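Local structure of jacalin-type lectin domain-containing protein (Musa acuminata, 7KMU) at residues S16-S28 with V116-A128. The protein probably binds mannose-containing glycans as a mannose-specific, jacalin-related lectin, and has antiviral and mitogenic activity. Residues are numbered along the deposited sequence; the frame is centred on the assembly and turned at random. Where two conformers were deposited one is given.
Sequences SEWDMGPAYRIDS and VAEGKIAGFFGRA. With EDO (1,2-ethanediol), chain F.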
loop_
_atom_site.group_PDB
_atom_site.type_symbol
_atom_site.label_atom_id
_atom_site.label_comp_id
_atom_site.label_asym_id
_atom_site.label_seq_id
_atom_site.Cartn_x
_atom_site.Cartn_y
_atom_site.Cartn_z
ATOM N N SER B 16 -6.167 -5.599 19.993
ATOM C CA SER B 16 -6.693 -6.908 19.609
ATOM C C SER B 16 -6.980 -6.898 18.111
ATOM O O SER B 16 -7.435 -5.873 17.589
ATOM C CB SER B 16 -7.988 -7.192 20.365
ATOM O OG SER B 16 -7.765 -7.206 21.763
ATOM N N GLU B 17 -6.751 -8.016 17.420
ATOM C CA GLU B 17 -7.042 -8.093 15.986
ATOM C C GLU B 17 -8.535 -7.970 15.705
ATOM O O GLU B 17 -9.369 -8.499 16.449
ATOM C CB GLU B 17 -6.530 -9.430 15.411
ATOM C CG GLU B 17 -5.015 -9.537 15.390
ATOM C CD GLU B 17 -4.492 -10.834 14.805
ATOM O OE1 GLU B 17 -4.496 -10.970 13.560
ATOM O OE2 GLU B 17 -4.075 -11.714 15.591
ATOM N N TRP B 18 -8.869 -7.271 14.614
ATOM C CA TRP B 18 -10.222 -7.179 14.088
ATOM C C TRP B 18 -10.175 -7.319 12.576
ATOM O O TRP B 18 -9.156 -7.033 11.938
ATOM C CB TRP B 18 -10.944 -5.902 14.508
ATOM C CG TRP B 18 -10.274 -4.620 14.118
ATOM C CD1 TRP B 18 -9.377 -3.916 14.862
ATOM C CD2 TRP B 18 -10.513 -3.843 12.932
ATOM N NE1 TRP B 18 -9.040 -2.750 14.218
ATOM C CE2 TRP B 18 -9.727 -2.675 13.036
ATOM C CE3 TRP B 18 -11.329 -4.012 11.806
ATOM C CZ2 TRP B 18 -9.706 -1.695 12.036
ATOM C CZ3 TRP B 18 -11.336 -3.025 10.828
ATOM C CH2 TRP B 18 -10.550 -1.867 10.961
ATOM N N ASP B 19 -11.272 -7.790 12.005
ATOM C CA ASP B 19 -11.347 -8.061 10.581
ATOM C C ASP B 19 -12.798 -8.066 10.135
ATOM O O ASP B 19 -13.590 -8.929 10.539
ATOM C CB ASP B 19 -10.660 -9.406 10.272
ATOM C CG ASP B 19 -10.447 -9.724 8.809
ATOM O OD1 ASP B 19 -10.996 -9.006 7.957
ATOM O OD2 ASP B 19 -9.746 -10.708 8.518
ATOM N N MET B 20 -13.158 -7.074 9.325
ATOM C CA MET B 20 -14.502 -6.883 8.788
ATOM C C MET B 20 -14.781 -7.870 7.645
ATOM O O MET B 20 -15.945 -8.180 7.357
ATOM C CB MET B 20 -14.517 -5.446 8.217
ATOM C CG MET B 20 -15.825 -4.910 7.844
ATOM S SD MET B 20 -15.513 -3.547 6.683
ATOM C CE MET B 20 -16.331 -4.224 5.270
ATOM N N GLY B 21 -13.714 -8.304 6.972
ATOM C CA GLY B 21 -13.805 -9.092 5.756
ATOM C C GLY B 21 -14.112 -8.191 4.562
ATOM O O GLY B 21 -14.357 -6.989 4.718
ATOM N N PRO B 22 -14.113 -8.740 3.334
ATOM C CA PRO B 22 -14.452 -7.921 2.165
ATOM C C PRO B 22 -15.973 -7.774 2.055
ATOM O O PRO B 22 -16.708 -8.685 2.434
ATOM C CB PRO B 22 -13.892 -8.738 0.998
ATOM C CG PRO B 22 -13.957 -10.149 1.460
ATOM C CD PRO B 22 -13.842 -10.144 2.967
ATOM N N ALA B 23 -16.441 -6.665 1.521
ATOM C CA ALA B 23 -17.878 -6.491 1.399
ATOM C C ALA B 23 -18.264 -6.316 -0.038
ATOM O O ALA B 23 -17.464 -5.835 -0.848
ATOM C CB ALA B 23 -18.304 -5.275 2.186
ATOM N N TYR B 24 -19.531 -6.647 -0.361
ATOM C CA TYR B 24 -20.051 -6.402 -1.697
ATOM C C TYR B 24 -20.159 -4.883 -1.907
ATOM O O TYR B 24 -19.821 -4.371 -2.981
ATOM C CB TYR B 24 -21.432 -7.061 -1.852
ATOM C CG TYR B 24 -21.955 -6.980 -3.268
ATOM C CD1 TYR B 24 -21.495 -7.850 -4.252
ATOM C CD2 TYR B 24 -22.898 -6.021 -3.629
ATOM C CE1 TYR B 24 -21.953 -7.764 -5.566
ATOM C CE2 TYR B 24 -23.362 -5.924 -4.942
ATOM C CZ TYR B 24 -22.892 -6.805 -5.905
ATOM O OH TYR B 24 -23.353 -6.741 -7.199
ATOM N N ARG B 25 -20.613 -4.168 -0.851
ATOM C CA ARG B 25 -20.768 -2.719 -0.876
ATOM C C ARG B 25 -20.499 -2.127 0.507
ATOM O O ARG B 25 -20.988 -2.648 1.514
ATOM C CB ARG B 25 -22.197 -2.375 -1.322
ATOM C CG ARG B 25 -22.418 -0.929 -1.777
ATOM C CD ARG B 25 -23.845 -0.725 -2.263
ATOM N NE ARG B 25 -24.800 -0.850 -1.163
ATOM C CZ ARG B 25 -25.565 -1.912 -0.929
ATOM N NH1 ARG B 25 -26.363 -1.939 0.126
ATOM N NH2 ARG B 25 -25.529 -2.959 -1.748
ATOM N N ILE B 26 -19.741 -1.038 0.555
ATOM C CA ILE B 26 -19.499 -0.300 1.782
ATOM C C ILE B 26 -20.563 0.816 1.728
ATOM O O ILE B 26 -20.559 1.643 0.803
ATOM C CB ILE B 26 -18.064 0.262 1.888
ATOM C CG1 ILE B 26 -17.042 -0.896 1.972
ATOM C CG2 ILE B 26 -17.957 1.170 3.120
ATOM C CD1 ILE B 26 -15.587 -0.478 1.942
ATOM N N ASP B 27 -21.478 0.817 2.697
ATOM C CA ASP B 27 -22.586 1.773 2.745
ATOM C C ASP B 27 -22.218 3.089 3.396
ATOM O O ASP B 27 -22.604 4.158 2.906
ATOM C CB ASP B 27 -23.814 1.132 3.412
ATOM C CG ASP B 27 -24.216 -0.162 2.725
ATOM O OD1 ASP B 27 -24.507 -0.124 1.512
ATOM O OD2 ASP B 27 -24.191 -1.215 3.388
ATOM N N SER B 28 -21.485 3.015 4.510
ATOM C CA SER B 28 -21.051 4.212 5.207
ATOM C C SER B 28 -19.871 3.916 6.114
ATOM O O SER B 28 -19.632 2.763 6.495
ATOM C CB SER B 28 -22.209 4.823 5.993
ATOM O OG SER B 28 -22.736 3.902 6.932
ATOM N N VAL B 116 -5.023 3.486 -4.998
ATOM C CA VAL B 116 -5.462 2.382 -5.848
ATOM C C VAL B 116 -5.636 2.918 -7.273
ATOM O O VAL B 116 -6.611 3.627 -7.559
ATOM C CB VAL B 116 -6.730 1.650 -5.316
ATOM C CG1 VAL B 116 -7.036 0.420 -6.158
ATOM C CG2 VAL B 116 -6.565 1.251 -3.845
ATOM N N ALA B 117 -4.647 2.638 -8.144
ATOM C CA ALA B 117 -4.676 3.084 -9.542
ATOM C C ALA B 117 -5.737 2.333 -10.337
ATOM O O ALA B 117 -6.339 2.898 -11.254
ATOM C CB ALA B 117 -3.310 2.893 -10.177
ATOM N N GLU B 118 -5.947 1.057 -10.010
ATOM C CA GLU B 118 -6.953 0.213 -10.658
ATOM C C GLU B 118 -7.524 -0.707 -9.596
ATOM O O GLU B 118 -6.775 -1.437 -8.937
ATOM C CB GLU B 118 -6.334 -0.601 -11.808
ATOM C CG GLU B 118 -7.370 -1.195 -12.748
ATOM C CD GLU B 118 -6.819 -1.781 -14.036
ATOM O OE1 GLU B 118 -7.305 -2.856 -14.453
ATOM O OE2 GLU B 118 -5.911 -1.162 -14.634
ATOM N N GLY B 119 -8.835 -0.633 -9.413
ATOM C CA GLY B 119 -9.536 -1.407 -8.405
ATOM C C GLY B 119 -10.133 -0.522 -7.330
ATOM O O GLY B 119 -10.213 0.703 -7.494
ATOM N N LYS B 120 -10.545 -1.141 -6.208
ATOM C CA LYS B 120 -11.161 -0.436 -5.088
ATOM C C LYS B 120 -10.843 -1.048 -3.734
ATOM O O LYS B 120 -10.496 -2.230 -3.642
ATOM C CB LYS B 120 -12.693 -0.357 -5.274
ATOM C CG LYS B 120 -13.404 -1.713 -5.264
ATOM C CD LYS B 120 -14.931 -1.564 -5.376
ATOM C CE LYS B 120 -15.565 -2.930 -5.525
ATOM N NZ LYS B 120 -17.035 -2.849 -5.735
ATOM N N ILE B 121 -10.992 -0.243 -2.686
ATOM C CA ILE B 121 -10.896 -0.712 -1.316
ATOM C C ILE B 121 -12.293 -1.240 -0.971
ATOM O O ILE B 121 -13.295 -0.514 -1.104
ATOM C CB ILE B 121 -10.411 0.422 -0.387
ATOM C CG1 ILE B 121 -8.894 0.586 -0.555
ATOM C CG2 ILE B 121 -10.792 0.157 1.102
ATOM C CD1 ILE B 121 -8.281 1.879 -0.011
ATOM N N ALA B 122 -12.358 -2.495 -0.507
ATOM C CA ALA B 122 -13.629 -3.164 -0.263
ATOM C C ALA B 122 -13.859 -3.635 1.157
ATOM O O ALA B 122 -14.822 -4.357 1.419
ATOM C CB ALA B 122 -13.750 -4.347 -1.214
ATOM N N GLY B 123 -13.005 -3.226 2.076
ATOM C CA GLY B 123 -13.133 -3.659 3.458
ATOM C C GLY B 123 -11.897 -3.311 4.245
ATOM O O GLY B 123 -10.911 -2.820 3.686
ATOM N N PHE B 124 -11.947 -3.578 5.545
ATOM C CA PHE B 124 -10.876 -3.194 6.461
ATOM C C PHE B 124 -10.562 -4.289 7.460
ATOM O O PHE B 124 -11.411 -5.137 7.766
ATOM C CB PHE B 124 -11.327 -1.948 7.275
ATOM C CG PHE B 124 -11.554 -0.710 6.440
ATOM C CD1 PHE B 124 -12.797 -0.455 5.874
ATOM C CD2 PHE B 124 -10.513 0.173 6.184
ATOM C CE1 PHE B 124 -12.995 0.665 5.053
ATOM C CE2 PHE B 124 -10.719 1.311 5.387
ATOM C CZ PHE B 124 -11.959 1.545 4.828
ATOM N N PHE B 125 -9.354 -4.238 8.000
ATOM C CA PHE B 125 -8.930 -5.088 9.100
ATOM C C PHE B 125 -7.882 -4.304 9.882
ATOM O O PHE B 125 -7.432 -3.258 9.411
ATOM C CB PHE B 125 -8.385 -6.452 8.606
ATOM C CG PHE B 125 -7.127 -6.371 7.774
ATOM C CD1 PHE B 125 -7.181 -6.008 6.433
ATOM C CD2 PHE B 125 -5.891 -6.697 8.321
ATOM C CE1 PHE B 125 -6.015 -5.945 5.657
ATOM C CE2 PHE B 125 -4.728 -6.635 7.545
ATOM C CZ PHE B 125 -4.802 -6.255 6.215
ATOM N N GLY B 126 -7.501 -4.782 11.058
ATOM C CA GLY B 126 -6.477 -4.071 11.822
ATOM C C GLY B 126 -6.386 -4.537 13.249
ATOM O O GLY B 126 -6.698 -5.695 13.541
ATOM N N ARG B 127 -5.939 -3.633 14.125
ATOM C CA ARG B 127 -5.823 -3.876 15.563
ATOM C C ARG B 127 -6.466 -2.692 16.278
ATOM O O ARG B 127 -6.404 -1.569 15.766
ATOM C CB ARG B 127 -4.353 -4.017 15.975
ATOM C CG ARG B 127 -3.627 -5.189 15.294
ATOM C CD ARG B 127 -2.240 -5.398 15.867
ATOM N NE ARG B 127 -2.282 -5.977 17.212
ATOM C CZ ARG B 127 -2.163 -7.276 17.477
ATOM N NH1 ARG B 127 -1.993 -8.151 16.493
ATOM N NH2 ARG B 127 -2.195 -7.708 18.731
ATOM N N ALA B 128 -7.089 -2.928 17.428
ATOM C CA ALA B 128 -7.746 -1.842 18.167
ATOM C C ALA B 128 -7.898 -2.191 19.623
ATOM O O ALA B 128 -7.984 -3.365 19.966
ATOM C CB ALA B 128 -9.128 -1.557 17.579
HETATM C C1 EDO F . -20.974 3.741 9.695
HETATM O O1 EDO F . -21.637 2.859 10.553
HETATM C C2 EDO F . -21.627 5.128 9.840
HETATM O O2 EDO F . -22.955 5.119 9.327
HETATM O O HOH W 1 -1.942 -10.964 17.236
HETATM O O HOH W 2 -18.426 -5.559 -5.249
#
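Ser16 and Ala128, then Trp18 and Gly126, form antiparallel hydrogen-bonded pairs that join edge strand 16-19 to strand 120-128, each pair closed by two N-H...O bonds. Beyond them two single bonds, Met20 N to Phe124 O (3.0 Å) and Ala23 N to Ala122 O (2.8 Å), continue the link less regularly where 16-28 turns toward strand 25-28; Gly21 O and Phe124 N are buried without a partner.

The indole of Trp18 carries the apolar packing. With CG held between backbone N and carbonyl carbon (chi1 58°), the ring folds back over the neighbouring strand, and Gly126 CA sits over the five-membered ring, 3.9 Å from its centroid, in a CH-pi contact. Glycine suits this place because a beta carbon would strike the carbonyl O of Phe125 and also crowd Trp18 CZ2. At the indole edge, in plane, Arg127 O accepts a weak bond from Trp18 NE1. Trp18 CZ3 lies 3.7 Å from Phe124 CB. Met20 SD meets the edge of the Phe124 ring.

On the face of Glu17 and Asp19, water links Glu17 OE2 to Arg127 NH1, while Arg127 NE bonds to Gly14 O. Asp19 OD1 accepts from Gly21 N in an Asx turn and bonds Tyr138 OH; Lys6 pairs with Asp19 OD2 and lies against Phe125.

In this beta-prism sheet, then, Trp18 and Phe124 pack inside, while the other face mixes charges with Phe125, which packs on Ala117 of the second subunit.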